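Local coordinates for thiamine-binding periplasmic protein (Escherichia coli, PDB 2QRY) that binds thiamine, thiamine phosphate and thiamine diphosphate with high affinity in the periplasm and serves the ThiBPQ ABC transporter in thiamine import, at residues L67-L70 against R71-K75; P140-S143 against L144-V148; Q187-A190 against K191-T195; A251-A254 against A255-Q258. All coordinates share one frame; numbering follows the deposited sequence.

Interaction 1 (L67-L70 against R71-K75); sequences LNRL and RMEGK
Glu73 reaches back over one helical turn to Arg69, and its side chain can be followed atom by atom. CB stands over the backbone carbonyls of the preceding turn. CG lies anti to the carbonyl carbon (chi1 -58°), which brings Glu73 CG to 3.0 Å from Arg69 O. From there the chain runs on extended to the carboxylate, where OE2 meets the edge of the Arg69 guanidinium near its plane. The salt bridge is long, 3.7 Å between Arg69 NE and Glu73 OE2, and the two flat groups stand 82° apart, nearly perpendicular. A water completes the link, accepting from Arg69 NH2 and donating to Glu73 OE2. Both ends have further partners: Arg69 NH1 pairs with Glu61, while Glu73 OE1 bonds to Ser77 and Tyr28. This i to i+4 pair lies in the last turns of helix 63-73, in a solute-binding protein whose experimentally identified thiamine site includes Gly63 at the start of the same helix. The chain leaves helical geometry at Gly74, where phi turns positive (59°), and its N donates to Leu70 O at 3.0 Å. Two residues before Gly74 an i to i+3 bond appears: the backbone N of Met72, a selenomethionine, bonds to Arg69 O at 3.1 Å from above the carbonyl plane. On another side of the helix, Leu67 CD2 packs against Arg71 CG at 3.5 Å, the two side chains crossing at a slant, while Arg71 N donates to Leu67 O at 2.9 Å. Leu67 and Leu70 turn into the protein against strand 81-86, with Leu67 also touching Ala92 of helix 90-96.

Interaction 2 (P140-S143 against L144-V148); sequences PPQS and LKELV
Two first torsions bring the polar groups together at this helix start. In Ser143, OG sits between the backbone N and the carbonyl carbon (chi1 65°), and in Glu146, CG swings anti to the backbone N (chi1 171°) with the chain extended beyond it. The first turns the hydroxyl toward the helix and the second sends the carboxylate back toward the loop. Ser143 is thus the N-cap of helix 144-149: its OG accepts from Glu146 N at 3.1 Å, with Glu146 CB close alongside. The Ser143 carbonyl opens the helical bonding, receiving Leu147 N at 3.1 Å in an almost straight bond of 174°. Ahead of the cap, the Glu146 side chain reaches back to the preceding loop, where OE1 takes the N-H of Gln142, met nearly head-on to the C-O bond, so one side chain spans the junction between loop and helix. A negative carboxylate near the helix start would probably be favoured by the helix dipole. Glu241 adds to this end from outside, its two oxygens accepting from Leu144 N and Lys145 N, and Gln142 is joined to Ser240 by backbone hydrogen bonding. The apolar part of the contact is Pro141 against Leu147, which lie side by side and point the same way, their CB atoms 3.9 Å apart, with Trp154 and Phe130 among the groups beside them. Glu146 OE1, besides its 2.8 Å bond to Gln142 N, comes within 3.3 Å of Pro141 CA.

Interaction 3 (Q187-A190 against K191-T195); sequences QKLA and KKTVT
Leu189 O is gripped by two donors in the last turn of helix 182-190. Thr193 OG1 makes the shorter bond, 2.7 Å to Leu189 O, and Lys192 N reaches Leu189 O at 3.0 Å. The two arrive from opposite faces of the carbonyl plane, 43° out of it for the hydroxyl and 59° for the amide, so the oxygen is held from above and below. The threonine hydroxyl gets there because OG1 lies beside the backbone N, anti to the carbonyl carbon (chi1 -53°), which folds it back over the last turn. The next carbonyl, Ala190 O, closes a type I beta turn from Ala190 to Thr193 by accepting Thr193 N at 3.2 Å. A water donates to both Ala190 O and Thr193 O, bridging the first and last residues of the turn, the latter also opening the strand. Lys191, extended, passes its CG 3.7 Å from Gln187 O, whereas Lys192 NZ reaches the carbonyls of Leu147 and Ser150. Leu189 CD2 comes 4.0 Å from Thr193 OG1, its side chain slanting across that of the threonine. Through this turn the chain leaves the helix and enters strand 193-197, parallel to strand 156-159; Val194 and, just ahead of the strand, Lys192 share backbone bonds with Val156. Leu189 packs on helix 144-149, whereas Gln187 and Ala190 rest on the C-terminal helix 310-328.

Interaction 4 (A251-A254 against A255-Q258); sequences ARTA and ASKQ
Thr253 and Ser256 are the first and last residues of a type I beta turn that leads out of strand 243-252, with Ala254 and Ala255 at its corners. Its backbone bond, from Ser256 N to Thr253 O, is weak at 3.3 Å, although the N-H points well at the acceptor (159°). Other polar bonds come from the side chains. Ser256 OG accepts from Gln258 N at 3.2 Å, an ST turn that leads the chain to Gln258, the N-cap residue of helix 259-269. For this the hydroxyl is turned anti to the backbone N (chi1 -179°), toward the following peptides, and it also bonds to Asp80. Thr253 OG1 is placed between its own N and carbonyl carbon (chi1 57°), facing the turn, and bonds to Ala79 O; it lies 3.2 Å from Ser256 N as well. The van der Waals contacts are few. Ser256 CB lies against both oxygens of Thr253, 3.3 Å from Thr253 OG1 and 3.4 Å from Thr253 O. Just ahead of the turn, Arg252 brings the edge of its guanidinium toward that same methylene, NH1 standing 4.3 Å from Ser256 CB, near the guanidinium plane. Thr253 and Ser256 are buried, while Ala254 is exposed. On one flank Ala251 and Thr253 pair through their backbones with Val82 and Asp80, continuing the antiparallel pairing of strands 243-252 and 81-86; on another, the Arg252 side chain lies on Pro259, Ala262 and Leu266 of helix 259-269.

Overall arrangement
The four contacts form two pairs, one on each side of the chain's centre. Interactions 1 and 4 touch through Lys75 CB and Ala255 CB at 3.9 Å, and both border strand 81-86. Interactions 2 and 3 meet where Lys192 NZ probably bonds to Leu147 O at 2.6 Å and where Leu147 packs on Leu189. Between interactions 1 and 2 the centres are about 37 Å apart. Interaction 3 is the surface contact, whereas the others are partly buried. Their chemistry follows their place: a charged pair along a helix end in 1, a capping serine in 2, a doubly gripped carbonyl in 3, and a beta turn followed by an ST turn in 4. Interaction 1 lies nearest the thiamin phosphate.

Interaction 1 (L67-L70 against R71-K75)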
loop_
_atom_site.group_PDB
_atom_site.type_symbol
_atom_site.label_atom_id
_atom_site.label_comp_id
_atom_site.label_asym_id
_atom_site.label_seq_id
_atom_site.Cartn_x
_atom_site.Cartn_y
_atom_site.Cartn_z
ATOM N N LEU A 67 -1.916 -7.310 -9.878
ATOM C CA LEU A 67 -2.960 -7.224 -10.897
ATOM C C LEU A 67 -2.449 -7.623 -12.293
ATOM O O LEU A 67 -3.089 -8.414 -12.989
ATOM C CB LEU A 67 -3.515 -5.801 -10.978
ATOM C CG LEU A 67 -4.992 -5.564 -11.323
ATOM C CD1 LEU A 67 -5.121 -4.222 -12.031
ATOM C CD2 LEU A 67 -5.546 -6.670 -12.200
ATOM N N ASN A 68 -1.302 -7.084 -12.704
ATOM C CA ASN A 68 -0.801 -7.395 -14.037
ATOM C C ASN A 68 -0.493 -8.874 -14.193
ATOM O O ASN A 68 -0.699 -9.447 -15.261
ATOM C CB ASN A 68 0.418 -6.521 -14.403
ATOM C CG ASN A 68 1.721 -7.016 -13.798
ATOM O OD1 ASN A 68 2.229 -8.085 -14.147
ATOM N ND2 ASN A 68 2.285 -6.221 -12.896
ATOM N N ARG A 69 -0.035 -9.503 -13.119
ATOM C CA ARG A 69 0.267 -10.920 -13.183
ATOM C C ARG A 69 -1.016 -11.738 -13.288
ATOM O O ARG A 69 -1.097 -12.697 -14.063
ATOM C CB ARG A 69 1.069 -11.353 -11.961
ATOM C CG ARG A 69 1.410 -12.820 -11.986
ATOM C CD ARG A 69 2.596 -13.114 -11.107
ATOM N NE ARG A 69 2.867 -14.545 -11.024
ATOM C CZ ARG A 69 3.962 -15.062 -10.484
ATOM N NH1 ARG A 69 4.890 -14.260 -9.980
ATOM N NH2 ARG A 69 4.125 -16.380 -10.446
ATOM N N LEU A 70 -2.028 -11.348 -12.522
ATOM C CA LEU A 70 -3.302 -12.053 -12.547
ATOM C C LEU A 70 -3.957 -11.918 -13.923
ATOM O O LEU A 70 -4.572 -12.858 -14.417
ATOM C CB LEU A 70 -4.241 -11.499 -11.477
ATOM C CG LEU A 70 -5.525 -12.309 -11.303
ATOM C CD1 LEU A 70 -5.194 -13.632 -10.636
ATOM C CD2 LEU A 70 -6.521 -11.537 -10.472
ATOM N N ARG A 71 -3.832 -10.745 -14.535
ATOM C CA ARG A 71 -4.413 -10.520 -15.850
ATOM C C ARG A 71 -3.761 -11.407 -16.908
ATOM O O ARG A 71 -4.341 -11.648 -17.969
ATOM C CB ARG A 71 -4.246 -9.065 -16.256
ATOM C CG ARG A 71 -4.908 -8.090 -15.324
ATOM C CD ARG A 71 -4.654 -6.683 -15.792
ATOM N NE ARG A 71 -5.130 -6.502 -17.155
ATOM C CZ ARG A 71 -4.931 -5.402 -17.872
ATOM N NH1 ARG A 71 -4.256 -4.381 -17.349
ATOM N NH2 ARG A 71 -5.408 -5.321 -19.109
HETATM N N MSE A 72 -2.550 -11.880 -16.625
HETATM C CA MSE A 72 -1.854 -12.735 -17.568
HETATM C C MSE A 72 -2.029 -14.212 -17.247
HETATM O O MSE A 72 -1.789 -15.057 -18.098
HETATM C CB MSE A 72 -0.373 -12.364 -17.623
HETATM C CG MSE A 72 -0.118 -11.068 -18.376
HETATM SE SE MSE A 72 1.762 -10.577 -18.427
HETATM C CE MSE A 72 1.541 -8.713 -18.933
ATOM N N GLU A 73 -2.450 -14.519 -16.022
ATOM C CA GLU A 73 -2.679 -15.905 -15.627
ATOM C C GLU A 73 -4.088 -16.279 -16.078
ATOM O O GLU A 73 -4.366 -17.428 -16.427
ATOM C CB GLU A 73 -2.581 -16.083 -14.105
ATOM C CG GLU A 73 -1.254 -15.671 -13.480
ATOM C CD GLU A 73 -1.021 -16.298 -12.107
ATOM O OE1 GLU A 73 -1.943 -16.285 -11.269
ATOM O OE2 GLU A 73 0.092 -16.798 -11.857
ATOM N N GLY A 74 -4.976 -15.291 -16.075
ATOM C CA GLY A 74 -6.348 -15.537 -16.482
ATOM C C GLY A 74 -6.994 -16.604 -15.619
ATOM O O GLY A 74 -6.750 -16.663 -14.414
ATOM N N LYS A 75 -7.819 -17.454 -16.218
ATOM C CA LYS A 75 -8.463 -18.487 -15.430
ATOM C C LYS A 75 -7.530 -19.649 -15.124
ATOM O O LYS A 75 -7.902 -20.582 -14.423
ATOM C CB LYS A 75 -9.758 -18.958 -16.100
ATOM C CG LYS A 75 -9.803 -18.858 -17.606
ATOM C CD LYS A 75 -11.248 -18.986 -18.093
ATOM C CE LYS A 75 -12.109 -17.837 -17.557
ATOM N NZ LYS A 75 -13.567 -17.981 -17.848
HETATM O O HOH W 1 1.837 -18.558 -9.912
#

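Interaction 2 (P140-S143 against L144-V148)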
loop_
_atom_site.group_PDB
_atom_site.type_symbol
_atom_site.label_atom_id
_atom_site.label_comp_id
_atom_site.label_asym_id
_atom_site.label_seq_id
_atom_site.Cartn_x
_atom_site.Cartn_y
_atom_site.Cartn_z
ATOM N N PRO A 140 14.208 18.768 7.376
ATOM C CA PRO A 140 13.472 18.053 6.333
ATOM C C PRO A 140 12.464 18.942 5.616
ATOM O O PRO A 140 12.001 19.941 6.164
ATOM C CB PRO A 140 12.799 16.926 7.109
ATOM C CG PRO A 140 12.520 17.572 8.430
ATOM C CD PRO A 140 13.824 18.281 8.713
ATOM N N PRO A 141 12.116 18.591 4.372
ATOM C CA PRO A 141 11.152 19.376 3.602
ATOM C C PRO A 141 9.798 19.384 4.313
ATOM O O PRO A 141 9.481 18.459 5.067
ATOM C CB PRO A 141 11.112 18.640 2.267
ATOM C CG PRO A 141 11.383 17.224 2.662
ATOM C CD PRO A 141 12.521 17.387 3.629
ATOM N N GLN A 142 9.008 20.429 4.078
ATOM C CA GLN A 142 7.701 20.551 4.714
ATOM C C GLN A 142 6.554 20.531 3.703
ATOM O O GLN A 142 5.402 20.822 4.029
ATOM C CB GLN A 142 7.663 21.821 5.566
ATOM C CG GLN A 142 8.683 21.791 6.702
ATOM C CD GLN A 142 8.762 23.098 7.469
ATOM O OE1 GLN A 142 9.045 24.147 6.893
ATOM N NE2 GLN A 142 8.521 23.037 8.775
ATOM N N SER A 143 6.883 20.169 2.471
ATOM C CA SER A 143 5.892 20.068 1.412
ATOM C C SER A 143 6.526 19.287 0.266
ATOM O O SER A 143 7.752 19.279 0.116
ATOM C CB SER A 143 5.463 21.459 0.943
ATOM O OG SER A 143 6.534 22.156 0.336
ATOM N N LEU A 144 5.700 18.619 -0.532
ATOM C CA LEU A 144 6.208 17.842 -1.654
ATOM C C LEU A 144 6.905 18.807 -2.598
ATOM O O LEU A 144 7.920 18.474 -3.219
ATOM C CB LEU A 144 5.060 17.146 -2.389
ATOM C CG LEU A 144 5.354 15.800 -3.074
ATOM C CD1 LEU A 144 4.214 15.469 -4.042
ATOM C CD2 LEU A 144 6.662 15.860 -3.819
ATOM N N LYS A 145 6.355 20.014 -2.688
ATOM C CA LYS A 145 6.901 21.049 -3.562
ATOM C C LYS A 145 8.336 21.407 -3.190
ATOM O O LYS A 145 9.195 21.536 -4.063
ATOM C CB LYS A 145 6.013 22.292 -3.511
ATOM C CG LYS A 145 6.539 23.489 -4.293
ATOM C CD LYS A 145 5.440 24.536 -4.459
ATOM C CE LYS A 145 5.915 25.761 -5.224
ATOM N NZ LYS A 145 6.782 26.628 -4.382
ATOM N N GLU A 146 8.596 21.566 -1.895
ATOM C CA GLU A 146 9.937 21.901 -1.445
ATOM C C GLU A 146 10.903 20.751 -1.732
ATOM O O GLU A 146 11.997 20.969 -2.247
ATOM C CB GLU A 146 9.937 22.221 0.046
ATOM C CG GLU A 146 11.331 22.367 0.622
ATOM C CD GLU A 146 11.333 22.861 2.050
ATOM O OE1 GLU A 146 10.444 22.458 2.833
ATOM O OE2 GLU A 146 12.240 23.643 2.394
ATOM N N LEU A 147 10.490 19.531 -1.401
ATOM C CA LEU A 147 11.315 18.354 -1.643
ATOM C C LEU A 147 11.771 18.299 -3.100
ATOM O O LEU A 147 12.916 17.950 -3.385
ATOM C CB LEU A 147 10.533 17.082 -1.295
ATOM C CG LEU A 147 11.149 15.719 -1.630
ATOM C CD1 LEU A 147 10.362 14.609 -0.948
ATOM C CD2 LEU A 147 11.128 15.498 -3.129
ATOM N N VAL A 148 10.871 18.649 -4.012
ATOM C CA VAL A 148 11.168 18.630 -5.439
ATOM C C VAL A 148 11.995 19.820 -5.925
ATOM O O VAL A 148 12.907 19.669 -6.741
ATOM C CB VAL A 148 9.863 18.606 -6.281
ATOM C CG1 VAL A 148 10.193 18.794 -7.759
ATOM C CG2 VAL A 148 9.111 17.300 -6.066
#

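Interaction 3 (Q187-A190 against K191-T195)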
loop_
_atom_site.group_PDB
_atom_site.type_symbol
_atom_site.label_atom_id
_atom_site.label_comp_id
_atom_site.label_asym_id
_atom_site.label_seq_id
_atom_site.Cartn_x
_atom_site.Cartn_y
_atom_site.Cartn_z
ATOM N N GLN A 187 11.571 15.828 -13.442
ATOM C CA GLN A 187 12.970 15.990 -13.830
ATOM C C GLN A 187 13.785 16.526 -12.652
ATOM O O GLN A 187 14.923 16.113 -12.438
ATOM C CB GLN A 187 13.099 16.930 -15.027
ATOM C CG GLN A 187 12.546 16.329 -16.308
ATOM C CD GLN A 187 12.623 17.276 -17.487
ATOM O OE1 GLN A 187 13.697 17.775 -17.830
ATOM N NE2 GLN A 187 11.480 17.524 -18.120
ATOM N N LYS A 188 13.189 17.430 -11.880
ATOM C CA LYS A 188 13.856 18.004 -10.719
ATOM C C LYS A 188 14.026 16.958 -9.623
ATOM O O LYS A 188 15.054 16.934 -8.944
ATOM C CB LYS A 188 13.064 19.194 -10.165
ATOM C CG LYS A 188 12.998 20.398 -11.090
ATOM C CD LYS A 188 12.114 21.489 -10.494
ATOM C CE LYS A 188 11.991 22.690 -11.428
ATOM N NZ LYS A 188 11.017 23.687 -10.891
ATOM N N LEU A 189 13.021 16.098 -9.450
ATOM C CA LEU A 189 13.100 15.059 -8.426
ATOM C C LEU A 189 14.127 13.999 -8.825
ATOM O O LEU A 189 14.778 13.408 -7.969
ATOM C CB LEU A 189 11.738 14.382 -8.219
ATOM C CG LEU A 189 11.345 14.056 -6.769
ATOM C CD1 LEU A 189 10.100 13.176 -6.752
ATOM C CD2 LEU A 189 12.486 13.355 -6.056
ATOM N N ALA A 190 14.259 13.759 -10.126
ATOM C CA ALA A 190 15.206 12.764 -10.627
ATOM C C ALA A 190 16.640 13.083 -10.210
ATOM O O ALA A 190 17.447 12.176 -10.007
ATOM C CB ALA A 190 15.112 12.668 -12.155
ATOM N N LYS A 191 16.952 14.371 -10.074
ATOM C CA LYS A 191 18.298 14.803 -9.681
ATOM C C LYS A 191 18.614 14.471 -8.227
ATOM O O LYS A 191 19.776 14.433 -7.829
ATOM C CB LYS A 191 18.459 16.312 -9.885
ATOM C CG LYS A 191 18.345 16.783 -11.321
ATOM C CD LYS A 191 18.304 18.306 -11.365
ATOM C CE LYS A 191 18.000 18.823 -12.761
ATOM N NZ LYS A 191 17.667 20.274 -12.723
ATOM N N LYS A 192 17.580 14.246 -7.427
ATOM C CA LYS A 192 17.791 13.922 -6.023
ATOM C C LYS A 192 17.539 12.440 -5.775
ATOM O O LYS A 192 17.618 11.969 -4.639
ATOM C CB LYS A 192 16.861 14.765 -5.145
ATOM C CG LYS A 192 16.964 16.260 -5.414
ATOM C CD LYS A 192 16.026 17.062 -4.525
ATOM C CE LYS A 192 16.027 18.522 -4.945
ATOM N NZ LYS A 192 14.997 19.311 -4.222
ATOM N N THR A 193 17.256 11.708 -6.849
ATOM C CA THR A 193 16.966 10.281 -6.748
ATOM C C THR A 193 18.180 9.354 -6.768
ATOM O O THR A 193 18.921 9.302 -7.746
ATOM C CB THR A 193 16.019 9.842 -7.877
ATOM O OG1 THR A 193 14.863 10.685 -7.878
ATOM C CG2 THR A 193 15.584 8.399 -7.670
ATOM N N VAL A 194 18.370 8.609 -5.686
ATOM C CA VAL A 194 19.481 7.668 -5.602
ATOM C C VAL A 194 19.144 6.433 -6.440
ATOM O O VAL A 194 19.972 5.946 -7.213
ATOM C CB VAL A 194 19.740 7.237 -4.141
ATOM C CG1 VAL A 194 20.815 6.164 -4.098
ATOM C CG2 VAL A 194 20.162 8.440 -3.315
ATOM N N THR A 195 17.920 5.938 -6.292
ATOM C CA THR A 195 17.485 4.770 -7.048
ATOM C C THR A 195 15.975 4.565 -6.954
ATOM O O THR A 195 15.292 5.209 -6.155
ATOM C CB THR A 195 18.183 3.482 -6.547
ATOM O OG1 THR A 195 17.967 2.428 -7.495
ATOM C CG2 THR A 195 17.625 3.059 -5.196
HETATM O O HOH W 2 18.847 9.974 -10.387
#

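Interaction 4 (A251-A254 against A255-Q258)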
loop_
_atom_site.group_PDB
_atom_site.type_symbol
_atom_site.label_atom_id
_atom_site.label_comp_id
_atom_site.label_asym_id
_atom_site.label_seq_id
_atom_site.Cartn_x
_atom_site.Cartn_y
_atom_site.Cartn_z
ATOM N N ALA A 251 -10.001 -9.448 -2.931
ATOM C CA ALA A 251 -11.174 -9.913 -3.654
ATOM C C ALA A 251 -10.972 -11.363 -4.076
ATOM O O ALA A 251 -9.834 -11.823 -4.235
ATOM C CB ALA A 251 -11.413 -9.047 -4.872
ATOM N N ARG A 252 -12.075 -12.086 -4.247
ATOM C CA ARG A 252 -12.001 -13.479 -4.655
ATOM C C ARG A 252 -12.076 -13.527 -6.177
ATOM O O ARG A 252 -12.732 -12.693 -6.800
ATOM C CB ARG A 252 -13.145 -14.281 -4.026
ATOM C CG ARG A 252 -14.531 -14.058 -4.626
ATOM C CD ARG A 252 -15.590 -14.759 -3.769
ATOM N NE ARG A 252 -16.753 -15.231 -4.525
ATOM C CZ ARG A 252 -16.697 -16.120 -5.517
ATOM N NH1 ARG A 252 -15.532 -16.643 -5.892
ATOM N NH2 ARG A 252 -17.811 -16.502 -6.130
ATOM N N THR A 253 -11.395 -14.497 -6.774
ATOM C CA THR A 253 -11.385 -14.620 -8.224
ATOM C C THR A 253 -12.631 -15.322 -8.731
ATOM O O THR A 253 -13.219 -16.146 -8.034
ATOM C CB THR A 253 -10.145 -15.394 -8.699
ATOM O OG1 THR A 253 -10.114 -16.689 -8.081
ATOM C CG2 THR A 253 -8.874 -14.623 -8.324
ATOM N N ALA A 254 -13.042 -14.982 -9.946
ATOM C CA ALA A 254 -14.216 -15.607 -10.540
ATOM C C ALA A 254 -13.920 -17.075 -10.845
ATOM O O ALA A 254 -14.800 -17.928 -10.739
ATOM C CB ALA A 254 -14.604 -14.877 -11.809
ATOM N N ALA A 255 -12.673 -17.365 -11.201
ATOM C CA ALA A 255 -12.262 -18.731 -11.529
ATOM C C ALA A 255 -11.955 -19.614 -10.313
ATOM O O ALA A 255 -11.609 -20.789 -10.460
ATOM C CB ALA A 255 -11.047 -18.692 -12.460
ATOM N N SER A 256 -12.081 -19.060 -9.114
ATOM C CA SER A 256 -11.798 -19.837 -7.915
ATOM C C SER A 256 -12.629 -21.111 -7.805
ATOM O O SER A 256 -13.844 -21.086 -7.999
ATOM C CB SER A 256 -12.034 -18.996 -6.664
ATOM O OG SER A 256 -11.738 -19.760 -5.508
ATOM N N LYS A 257 -11.969 -22.221 -7.485
ATOM C CA LYS A 257 -12.662 -23.492 -7.321
ATOM C C LYS A 257 -13.061 -23.716 -5.857
ATOM O O LYS A 257 -13.589 -24.774 -5.492
ATOM C CB LYS A 257 -11.785 -24.640 -7.835
ATOM C CG LYS A 257 -11.763 -24.710 -9.355
ATOM C CD LYS A 257 -10.752 -25.694 -9.910
ATOM C CE LYS A 257 -10.935 -25.816 -11.426
ATOM N NZ LYS A 257 -9.928 -26.695 -12.098
ATOM N N GLN A 258 -12.814 -22.701 -5.031
ATOM C CA GLN A 258 -13.155 -22.735 -3.613
ATOM C C GLN A 258 -13.870 -21.430 -3.258
ATOM O O GLN A 258 -13.456 -20.712 -2.350
ATOM C CB GLN A 258 -11.893 -22.872 -2.758
ATOM C CG GLN A 258 -11.129 -24.188 -2.904
ATOM C CD GLN A 258 -11.790 -25.350 -2.177
ATOM O OE1 GLN A 258 -12.627 -25.151 -1.296
ATOM N NE2 GLN A 258 -11.401 -26.570 -2.532
#